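Local coordinates for spindle pole body-associated protein VIK1 (Saccharomyces cerevisiae, PDB 2O0A) that binds the minus-end-directed motor Kar3, recruits it to microtubules, targets it to the spindle pole body and carries a C-terminal motor-like domain without a nucleotide-binding site, at residues 93-99 and 222-228; 196-200 and 251-255; 12-16 and 61-65. All blocks are in the same frame, centred on the assembly; numbering follows the deposited sequence.

Interaction 1: residues 93-99 and 222-228; sequences NFNLISL and DFYFIEL
One face of the Phe94 ring is covered by Phe223: CD1 of Phe223 lies 3.5 Å from Phe94 CE1, displaced toward the rim, while Phe223 CB makes a CH-pi contact 4.2 Å from the centroid of the Phe94 ring. The two ring planes are inclined at 42°, an oblique pairing that is neither a stack nor T-shaped. Tyr224 instead presents an edge, its CD2 standing 3.6 Å from Phe94 O, and its hydroxyl continues to the backbone N of Ile165. Phe94 has CG wedged between its own N and carbonyl carbon (chi1 67°), and this carries the ring across to the neighbouring strand. An alanine here would remove the surface on which Phe223 CB and CD1 rest and would probably open a gap beside Tyr80 of helix 72-89, with the Phe223 ring freer to turn. Farther along, Phe223 CZ touches Leu96 CB at 3.8 Å, and Leu96 CG meets Phe225 CD1 at 3.8 Å. Ile97 and Ile226 run side by side on the other face, CG1 to CB 4.0 Å; branched at CB, they suit extended backbone and fill that face. Six backbone bonds zip Phe94-Ser98 to Asp222-Leu228, and Asn93 adds a seventh by taking Asp222 N on OD1 at 2.9 Å, nearly straight (173°) but from above the amide plane. Helices 72-89 and 105-116 cover the face bearing Phe94, Phe223 and Phe225. Adjacent parallel strands buried between helices form the core of the central sheet of the kinesin motor-domain fold.

Interaction 2: residues 196-200 and 251-255; sequences SGMGI and IALVL
Met198 and Val254 meet where helix 250-261 packs on one face of the central sheet, the helix-on-sheet layering of the kinesin motor-domain fold. The strand 197-200 and helix 251-255 axes pass 10.1 Å apart and cross at 44°, the usual spacing of a helix packed on a sheet, filled by apolar side chains from both. Met198 does most of this. Extended through chi1 (-177°) and chi2, the side chain runs straight out toward the helix; it then turns at chi3 (74°), which sends the sulfur to Leu255 and the methyl to Val254, while Ile251 lies against both. Met198 CE settles 3.7 Å from Val254 CG1 and 4.0 Å from Ile251 CG1, the two side chains of Met198 and Val254 crossing at a slant. An unbranched, flexible methionine suits this spot because it can thread between residues one helical turn apart. Val254 places CG1 anti to its N, and both its methyls face the strand; Ile200 CD1 comes at them end on, 4.1 Å from Val254 CG1. Ile251 leaves the helix obliquely and, with chi2 extended, its CD1 reaches on to Gly197 CA at 4.1 Å. At that glycine the backbone angles would press any CB against the carbonyl O of Ser196, which alone accounts for the residue type. Neighbouring elements extend the layer: Leu255 also touches Phe237 and Ile241 of helix 231-243, Val254 touches Leu158 and Phe160 of strand 157-160, and Ile200 lies on Val133 and Leu135 of strand 126-136. Leu255 slides past Met198 in the opposite direction, setting its branch carbon CG 3.8 Å from Met198 SD.

Interaction 3: residues 12-16 and 61-65; sequences SRRLE and FNRVI
Glu16 and Asn62 mark the nearest approach of the two backbones, with CA atoms 8.2 Å apart and an angle of 141° between the N-to-C directions of helix 12-16 and strand 63-65, and the long side chains of Arg13, Glu16 and Arg63 bridge the gap. Arg63 does so from segment 61-65, extended at first and bent at chi3 (-71°), and this turn brings its guanidinium to the Glu16 carboxylate in a side-on bidentate salt bridge. Arg63 NE gives a nearly straight bond to Glu16 OE1, 3.0 Å long, in the guanidinium plane and on the syn side of the oxygen. Arg63 NH2 bonds Glu16 OE2, also at 3.0 Å, but from well above the carboxylate plane. Ser12 OG, one helical turn earlier, donates over 2.8 Å to the anti lone pair of that OE2. Two donors hold that oxygen and probably limit rotation of the carboxylate. Arg13 lies flat over Arg63, guanidinium centres 3.5 Å apart and planes within 2°. The stack is tolerable because the carboxylate of Glu16, weakly bonded by Arg13 NH1 as well, probably offsets much of the shared positive charge, and Arg13 NE has a second acid in Glu79. Arginine suits both places, offering a flat face for stacking and N-H groups round its rim. An ordered water donates to both Glu16 OE1 and Asn62 O, 2.7 Å from each. This salt-bridge network ties helix 4-23 to the outer strand 63-66, which pairs with strand 27-32, while helix 72-89 lies alongside with Glu79 against Arg13, Arg63 and Ile65.

How the interactions relate
All three contacts reach the same mixed central sheet. Interactions 1 and 2, with centres 10 Å apart, touch directly: strand 221-228 of interaction 1 neighbours strand 197-207 of interaction 2, Glu227 O probably accepts a bond from Gly199 N, and Ile226 and Leu228 pack on Met198. Along the chain their segments alternate. Interaction 3 closes before either opens, and its centre lies about 19 Å from that of interaction 1 and 27 Å from that of interaction 2, across the chain's centre. A buried parallel strand pair and an apolar helix-on-sheet layer lie in the motor-like core, while a surface salt-bridge network joins helix 4-23, the first of this C-terminal domain, to the sheet's edge.

Interaction 1: residues 93-99 and 222-228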
loop_
_atom_site.group_PDB
_atom_site.type_symbol
_atom_site.label_atom_id
_atom_site.label_comp_id
_atom_site.label_asym_id
_atom_site.label_seq_id
_atom_site.Cartn_x
_atom_site.Cartn_y
_atom_site.Cartn_z
ATOM N N ASN A 93 -0.542 -12.756 6.829
ATOM C CA ASN A 93 -0.971 -12.187 5.543
ATOM C C ASN A 93 -1.229 -10.706 5.723
ATOM O O ASN A 93 -1.762 -10.278 6.767
ATOM C CB ASN A 93 -2.223 -12.898 5.041
ATOM C CG ASN A 93 -1.995 -14.369 4.839
ATOM O OD1 ASN A 93 -0.873 -14.823 4.544
ATOM N ND2 ASN A 93 -3.062 -15.141 5.024
ATOM N N PHE A 94 -0.821 -9.912 4.738
ATOM C CA PHE A 94 -0.774 -8.478 4.948
ATOM C C PHE A 94 -0.960 -7.693 3.670
ATOM O O PHE A 94 -1.002 -8.248 2.589
ATOM C CB PHE A 94 0.503 -8.057 5.695
ATOM C CG PHE A 94 1.807 -8.248 4.931
ATOM C CD1 PHE A 94 2.582 -7.143 4.610
ATOM C CD2 PHE A 94 2.292 -9.532 4.597
ATOM C CE1 PHE A 94 3.801 -7.273 3.951
ATOM C CE2 PHE A 94 3.525 -9.688 3.952
ATOM C CZ PHE A 94 4.284 -8.546 3.618
ATOM N N ASN A 95 -1.068 -6.380 3.812
ATOM C CA ASN A 95 -1.345 -5.558 2.641
ATOM C C ASN A 95 -0.694 -4.199 2.687
ATOM O O ASN A 95 -0.198 -3.748 3.731
ATOM C CB ASN A 95 -2.864 -5.444 2.396
ATOM C CG ASN A 95 -3.573 -4.587 3.419
ATOM O OD1 ASN A 95 -3.259 -3.406 3.601
ATOM N ND2 ASN A 95 -4.579 -5.168 4.087
ATOM N N LEU A 96 -0.672 -3.573 1.509
ATOM C CA LEU A 96 -0.353 -2.166 1.356
ATOM C C LEU A 96 -1.447 -1.599 0.471
ATOM O O LEU A 96 -1.600 -2.007 -0.678
ATOM C CB LEU A 96 1.031 -2.007 0.710
ATOM C CG LEU A 96 1.459 -0.601 0.287
ATOM C CD1 LEU A 96 1.346 0.380 1.445
ATOM C CD2 LEU A 96 2.878 -0.591 -0.318
ATOM N N ILE A 97 -2.246 -0.693 1.031
ATOM C CA ILE A 97 -3.362 -0.091 0.301
ATOM C C ILE A 97 -2.977 1.351 -0.007
ATOM O O ILE A 97 -2.898 2.177 0.906
ATOM C CB ILE A 97 -4.674 -0.181 1.113
ATOM C CG1 ILE A 97 -5.040 -1.654 1.297
ATOM C CG2 ILE A 97 -5.819 0.592 0.384
ATOM C CD1 ILE A 97 -6.107 -1.924 2.353
ATOM N N SER A 98 -2.704 1.619 -1.290
ATOM C CA SER A 98 -2.155 2.894 -1.722
ATOM C C SER A 98 -3.222 3.724 -2.442
ATOM O O SER A 98 -3.796 3.260 -3.427
ATOM C CB SER A 98 -0.934 2.668 -2.618
ATOM O OG SER A 98 -0.378 3.914 -3.030
ATOM N N LEU A 99 -3.477 4.925 -1.917
ATOM C CA LEU A 99 -4.423 5.879 -2.512
ATOM C C LEU A 99 -3.650 6.989 -3.192
ATOM O O LEU A 99 -2.760 7.614 -2.591
ATOM C CB LEU A 99 -5.312 6.479 -1.411
ATOM C CG LEU A 99 -6.484 5.640 -0.893
ATOM C CD1 LEU A 99 -6.048 4.338 -0.271
ATOM C CD2 LEU A 99 -7.321 6.437 0.101
ATOM N N ASP A 222 0.872 -14.405 2.228
ATOM C CA ASP A 222 0.267 -13.609 1.150
ATOM C C ASP A 222 0.399 -12.132 1.452
ATOM O O ASP A 222 0.180 -11.700 2.582
ATOM C CB ASP A 222 -1.219 -13.921 1.006
ATOM C CG ASP A 222 -1.490 -15.375 0.649
ATOM O OD1 ASP A 222 -0.672 -15.995 -0.059
ATOM O OD2 ASP A 222 -2.548 -15.883 1.080
ATOM N N PHE A 223 0.755 -11.379 0.412
ATOM C CA PHE A 223 0.807 -9.920 0.460
ATOM C C PHE A 223 -0.046 -9.344 -0.662
ATOM O O PHE A 223 0.050 -9.803 -1.798
ATOM C CB PHE A 223 2.261 -9.461 0.304
ATOM C CG PHE A 223 2.387 -7.993 -0.007
ATOM C CD1 PHE A 223 2.015 -7.055 0.951
ATOM C CD2 PHE A 223 2.855 -7.557 -1.252
ATOM C CE1 PHE A 223 2.088 -5.692 0.690
ATOM C CE2 PHE A 223 2.942 -6.182 -1.543
ATOM C CZ PHE A 223 2.557 -5.240 -0.566
ATOM N N TYR A 224 -0.857 -8.323 -0.352
ATOM C CA TYR A 224 -1.711 -7.686 -1.355
ATOM C C TYR A 224 -1.371 -6.222 -1.455
ATOM O O TYR A 224 -1.417 -5.513 -0.450
ATOM C CB TYR A 224 -3.199 -7.828 -0.999
ATOM C CG TYR A 224 -3.618 -9.251 -0.765
ATOM C CD1 TYR A 224 -4.236 -9.989 -1.779
ATOM C CD2 TYR A 224 -3.416 -9.850 0.483
ATOM C CE1 TYR A 224 -4.624 -11.314 -1.556
ATOM C CE2 TYR A 224 -3.797 -11.175 0.700
ATOM C CZ TYR A 224 -4.393 -11.884 -0.312
ATOM O OH TYR A 224 -4.790 -13.191 -0.085
ATOM N N PHE A 225 -1.051 -5.778 -2.669
ATOM C CA PHE A 225 -0.846 -4.360 -2.954
ATOM C C PHE A 225 -2.054 -3.856 -3.718
ATOM O O PHE A 225 -2.322 -4.289 -4.847
ATOM C CB PHE A 225 0.441 -4.184 -3.756
ATOM C CG PHE A 225 0.726 -2.769 -4.183
ATOM C CD1 PHE A 225 0.742 -1.729 -3.269
ATOM C CD2 PHE A 225 1.055 -2.503 -5.509
ATOM C CE1 PHE A 225 1.044 -0.416 -3.669
ATOM C CE2 PHE A 225 1.367 -1.200 -5.921
ATOM C CZ PHE A 225 1.360 -0.149 -4.997
ATOM N N ILE A 226 -2.800 -2.962 -3.078
ATOM C CA ILE A 226 -4.033 -2.432 -3.641
ATOM C C ILE A 226 -3.759 -1.014 -4.133
ATOM O O ILE A 226 -3.234 -0.192 -3.391
ATOM C CB ILE A 226 -5.159 -2.429 -2.583
ATOM C CG1 ILE A 226 -5.440 -3.848 -2.088
ATOM C CG2 ILE A 226 -6.406 -1.710 -3.128
ATOM C CD1 ILE A 226 -5.865 -4.834 -3.178
ATOM N N GLU A 227 -4.094 -0.736 -5.402
ATOM C CA GLU A 227 -3.918 0.598 -5.958
ATOM C C GLU A 227 -5.282 1.215 -6.232
ATOM O O GLU A 227 -6.057 0.703 -7.039
ATOM C CB GLU A 227 -3.083 0.561 -7.235
ATOM C CG GLU A 227 -1.626 0.222 -6.969
ATOM C CD GLU A 227 -0.843 0.049 -8.257
ATOM O OE1 GLU A 227 -0.810 -1.074 -8.790
ATOM O OE2 GLU A 227 -0.246 1.027 -8.711
ATOM N N LEU A 228 -5.557 2.312 -5.547
ATOM C CA LEU A 228 -6.737 3.115 -5.819
ATOM C C LEU A 228 -6.200 4.456 -6.298
ATOM O O LEU A 228 -5.897 5.315 -5.495
ATOM C CB LEU A 228 -7.583 3.253 -4.556
ATOM C CG LEU A 228 -8.240 1.961 -4.061
ATOM C CD1 LEU A 228 -8.614 2.063 -2.615
ATOM C CD2 LEU A 228 -9.445 1.608 -4.956
#

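Interaction 2: residues 196-200 and 251-255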
loop_
_atom_site.group_PDB
_atom_site.type_symbol
_atom_site.label_atom_id
_atom_site.label_comp_id
_atom_site.label_asym_id
_atom_site.label_seq_id
_atom_site.Cartn_x
_atom_site.Cartn_y
_atom_site.Cartn_z
ATOM N N SER A 196 -12.029 4.358 -13.732
ATOM C CA SER A 196 -12.259 3.990 -12.335
ATOM C C SER A 196 -12.070 2.499 -12.071
ATOM O O SER A 196 -12.354 1.656 -12.923
ATOM C CB SER A 196 -13.660 4.424 -11.888
ATOM O OG SER A 196 -14.008 3.810 -10.655
ATOM N N GLY A 197 -11.587 2.191 -10.869
ATOM C CA GLY A 197 -11.489 0.826 -10.397
ATOM C C GLY A 197 -10.389 0.638 -9.372
ATOM O O GLY A 197 -10.080 1.534 -8.597
ATOM N N MET A 198 -9.778 -0.535 -9.397
ATOM C CA MET A 198 -8.811 -0.889 -8.380
ATOM C C MET A 198 -7.830 -1.908 -8.930
ATOM O O MET A 198 -8.227 -2.939 -9.476
ATOM C CB MET A 198 -9.543 -1.466 -7.178
ATOM C CG MET A 198 -8.650 -1.826 -5.986
ATOM S SD MET A 198 -9.613 -2.323 -4.541
ATOM C CE MET A 198 -10.137 -3.938 -5.050
ATOM N N GLY A 199 -6.542 -1.623 -8.785
ATOM C CA GLY A 199 -5.539 -2.634 -9.079
ATOM C C GLY A 199 -5.300 -3.533 -7.875
ATOM O O GLY A 199 -5.320 -3.074 -6.729
ATOM N N ILE A 200 -5.092 -4.819 -8.134
ATOM C CA ILE A 200 -4.731 -5.770 -7.089
ATOM C C ILE A 200 -3.496 -6.537 -7.522
ATOM O O ILE A 200 -3.503 -7.226 -8.543
ATOM C CB ILE A 200 -5.832 -6.812 -6.805
ATOM C CG1 ILE A 200 -7.158 -6.130 -6.465
ATOM C CG2 ILE A 200 -5.379 -7.767 -5.698
ATOM C CD1 ILE A 200 -8.356 -7.084 -6.512
ATOM N N ILE A 251 -15.108 -5.108 -5.788
ATOM C CA ILE A 251 -14.181 -4.174 -5.148
ATOM C C ILE A 251 -14.438 -4.033 -3.643
ATOM O O ILE A 251 -13.513 -4.126 -2.834
ATOM C CB ILE A 251 -14.162 -2.805 -5.876
ATOM C CG1 ILE A 251 -13.364 -2.927 -7.187
ATOM C CG2 ILE A 251 -13.588 -1.694 -4.979
ATOM C CD1 ILE A 251 -13.627 -1.830 -8.201
ATOM N N ALA A 252 -15.696 -3.826 -3.258
ATOM C CA ALA A 252 -16.016 -3.673 -1.840
ATOM C C ALA A 252 -15.713 -4.947 -1.072
ATOM O O ALA A 252 -15.207 -4.895 0.053
ATOM C CB ALA A 252 -17.477 -3.273 -1.656
ATOM N N LEU A 253 -16.005 -6.095 -1.682
ATOM C CA LEU A 253 -15.750 -7.389 -1.045
ATOM C C LEU A 253 -14.249 -7.635 -0.835
ATOM O O LEU A 253 -13.838 -8.123 0.221
ATOM C CB LEU A 253 -16.407 -8.535 -1.826
ATOM C CG LEU A 253 -17.947 -8.592 -1.819
ATOM C CD1 LEU A 253 -18.441 -9.784 -2.621
ATOM C CD2 LEU A 253 -18.541 -8.637 -0.413
ATOM N N VAL A 254 -13.432 -7.284 -1.830
ATOM C CA VAL A 254 -11.964 -7.366 -1.676
ATOM C C VAL A 254 -11.458 -6.508 -0.507
ATOM O O VAL A 254 -10.730 -6.991 0.365
ATOM C CB VAL A 254 -11.220 -6.956 -2.971
ATOM C CG1 VAL A 254 -9.711 -6.801 -2.705
ATOM C CG2 VAL A 254 -11.457 -7.973 -4.052
ATOM N N LEU A 255 -11.860 -5.240 -0.501
ATOM C CA LEU A 255 -11.429 -4.295 0.523
ATOM C C LEU A 255 -11.893 -4.719 1.918
ATOM O O LEU A 255 -11.119 -4.722 2.870
ATOM C CB LEU A 255 -11.904 -2.885 0.177
ATOM C CG LEU A 255 -11.182 -2.292 -1.036
ATOM C CD1 LEU A 255 -11.927 -1.069 -1.553
ATOM C CD2 LEU A 255 -9.765 -1.944 -0.649
#

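Interaction 3: residues 12-16 and 61-65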
loop_
_atom_site.group_PDB
_atom_site.type_symbol
_atom_site.label_atom_id
_atom_site.label_comp_id
_atom_site.label_asym_id
_atom_site.label_seq_id
_atom_site.Cartn_x
_atom_site.Cartn_y
_atom_site.Cartn_z
ATOM N N SER A 12 14.279 4.498 15.319
ATOM C CA SER A 12 12.970 5.127 15.450
ATOM C C SER A 12 11.880 4.327 14.752
ATOM O O SER A 12 10.818 4.103 15.326
ATOM C CB SER A 12 12.980 6.554 14.923
ATOM O OG SER A 12 11.782 7.192 15.309
ATOM N N ARG A 13 12.130 3.874 13.527
ATOM C CA ARG A 13 11.074 3.145 12.814
ATOM C C ARG A 13 10.725 1.806 13.471
ATOM O O ARG A 13 9.571 1.364 13.427
ATOM C CB ARG A 13 11.435 2.964 11.332
ATOM C CG ARG A 13 11.625 4.284 10.602
ATOM C CD ARG A 13 10.416 5.191 10.673
ATOM N NE ARG A 13 10.645 6.376 9.844
ATOM C CZ ARG A 13 11.214 7.506 10.262
ATOM N NH1 ARG A 13 11.601 7.659 11.533
ATOM N NH2 ARG A 13 11.391 8.503 9.410
ATOM N N ARG A 14 11.727 1.162 14.082
ATOM C CA ARG A 14 11.484 -0.053 14.853
ATOM C C ARG A 14 10.619 0.239 16.076
ATOM O O ARG A 14 9.666 -0.495 16.356
ATOM C CB ARG A 14 12.807 -0.701 15.253
ATOM C CG ARG A 14 13.473 -1.439 14.102
ATOM C CD ARG A 14 14.803 -2.057 14.534
ATOM N NE ARG A 14 15.622 -2.481 13.399
ATOM C CZ ARG A 14 16.894 -2.866 13.491
ATOM N NH1 ARG A 14 17.511 -2.881 14.667
ATOM N NH2 ARG A 14 17.552 -3.234 12.401
ATOM N N LEU A 15 10.933 1.320 16.791
ATOM C CA LEU A 15 10.149 1.708 17.971
ATOM C C LEU A 15 8.726 2.140 17.593
ATOM O O LEU A 15 7.755 1.801 18.281
ATOM C CB LEU A 15 10.858 2.819 18.767
ATOM C CG LEU A 15 12.106 2.509 19.607
ATOM C CD1 LEU A 15 12.633 3.798 20.233
ATOM C CD2 LEU A 15 11.805 1.500 20.706
ATOM N N GLU A 16 8.596 2.861 16.479
ATOM C CA GLU A 16 7.281 3.310 16.025
ATOM C C GLU A 16 6.394 2.133 15.710
ATOM O O GLU A 16 5.216 2.110 16.068
ATOM C CB GLU A 16 7.421 4.154 14.773
ATOM C CG GLU A 16 8.036 5.502 15.002
ATOM C CD GLU A 16 8.470 6.160 13.710
ATOM O OE1 GLU A 16 7.648 6.217 12.740
ATOM O OE2 GLU A 16 9.634 6.618 13.670
ATOM N N PHE A 61 -1.207 11.289 11.284
ATOM C CA PHE A 61 -0.823 10.074 10.577
ATOM C C PHE A 61 0.239 9.392 11.415
ATOM O O PHE A 61 0.886 10.029 12.256
ATOM C CB PHE A 61 -0.217 10.432 9.226
ATOM C CG PHE A 61 -1.204 11.035 8.259
ATOM C CD1 PHE A 61 -1.860 10.234 7.339
ATOM C CD2 PHE A 61 -1.470 12.400 8.282
ATOM C CE1 PHE A 61 -2.778 10.777 6.458
ATOM C CE2 PHE A 61 -2.393 12.961 7.400
ATOM C CZ PHE A 61 -3.043 12.145 6.483
ATOM N N ASN A 62 0.458 8.100 11.187
ATOM C CA ASN A 62 1.562 7.460 11.884
ATOM C C ASN A 62 2.882 8.165 11.566
ATOM O O ASN A 62 3.738 8.349 12.446
ATOM C CB ASN A 62 1.601 5.960 11.575
ATOM C CG ASN A 62 0.349 5.250 12.059
ATOM O OD1 ASN A 62 -0.454 4.805 11.264
ATOM N ND2 ASN A 62 0.152 5.207 13.373
ATOM N N ARG A 63 3.035 8.584 10.314
ATOM C CA ARG A 63 4.156 9.412 9.898
ATOM C C ARG A 63 3.761 10.148 8.621
ATOM O O ARG A 63 3.012 9.610 7.798
ATOM C CB ARG A 63 5.408 8.550 9.685
ATOM C CG ARG A 63 6.643 9.317 9.247
ATOM C CD ARG A 63 7.916 8.587 9.602
ATOM N NE ARG A 63 8.225 8.571 11.040
ATOM C CZ ARG A 63 8.762 9.589 11.711
ATOM N NH1 ARG A 63 9.043 10.735 11.099
ATOM N NH2 ARG A 63 9.025 9.458 13.006
ATOM N N VAL A 64 4.252 11.378 8.488
ATOM C CA VAL A 64 4.148 12.195 7.275
ATOM C C VAL A 64 5.525 12.208 6.632
ATOM O O VAL A 64 6.524 12.620 7.230
ATOM C CB VAL A 64 3.642 13.629 7.592
ATOM C CG1 VAL A 64 3.735 14.519 6.351
ATOM C CG2 VAL A 64 2.219 13.542 8.100
ATOM N N ILE A 65 5.580 11.701 5.409
ATOM C CA ILE A 65 6.831 11.429 4.734
ATOM C C ILE A 65 7.006 12.366 3.550
ATOM O O ILE A 65 6.194 12.346 2.636
ATOM C CB ILE A 65 6.842 9.949 4.226
ATOM C CG1 ILE A 65 6.698 8.975 5.399
ATOM C CG2 ILE A 65 8.098 9.655 3.438
ATOM C CD1 ILE A 65 6.250 7.568 4.973
HETATM O O HOH W 1 5.069 6.285 13.583
#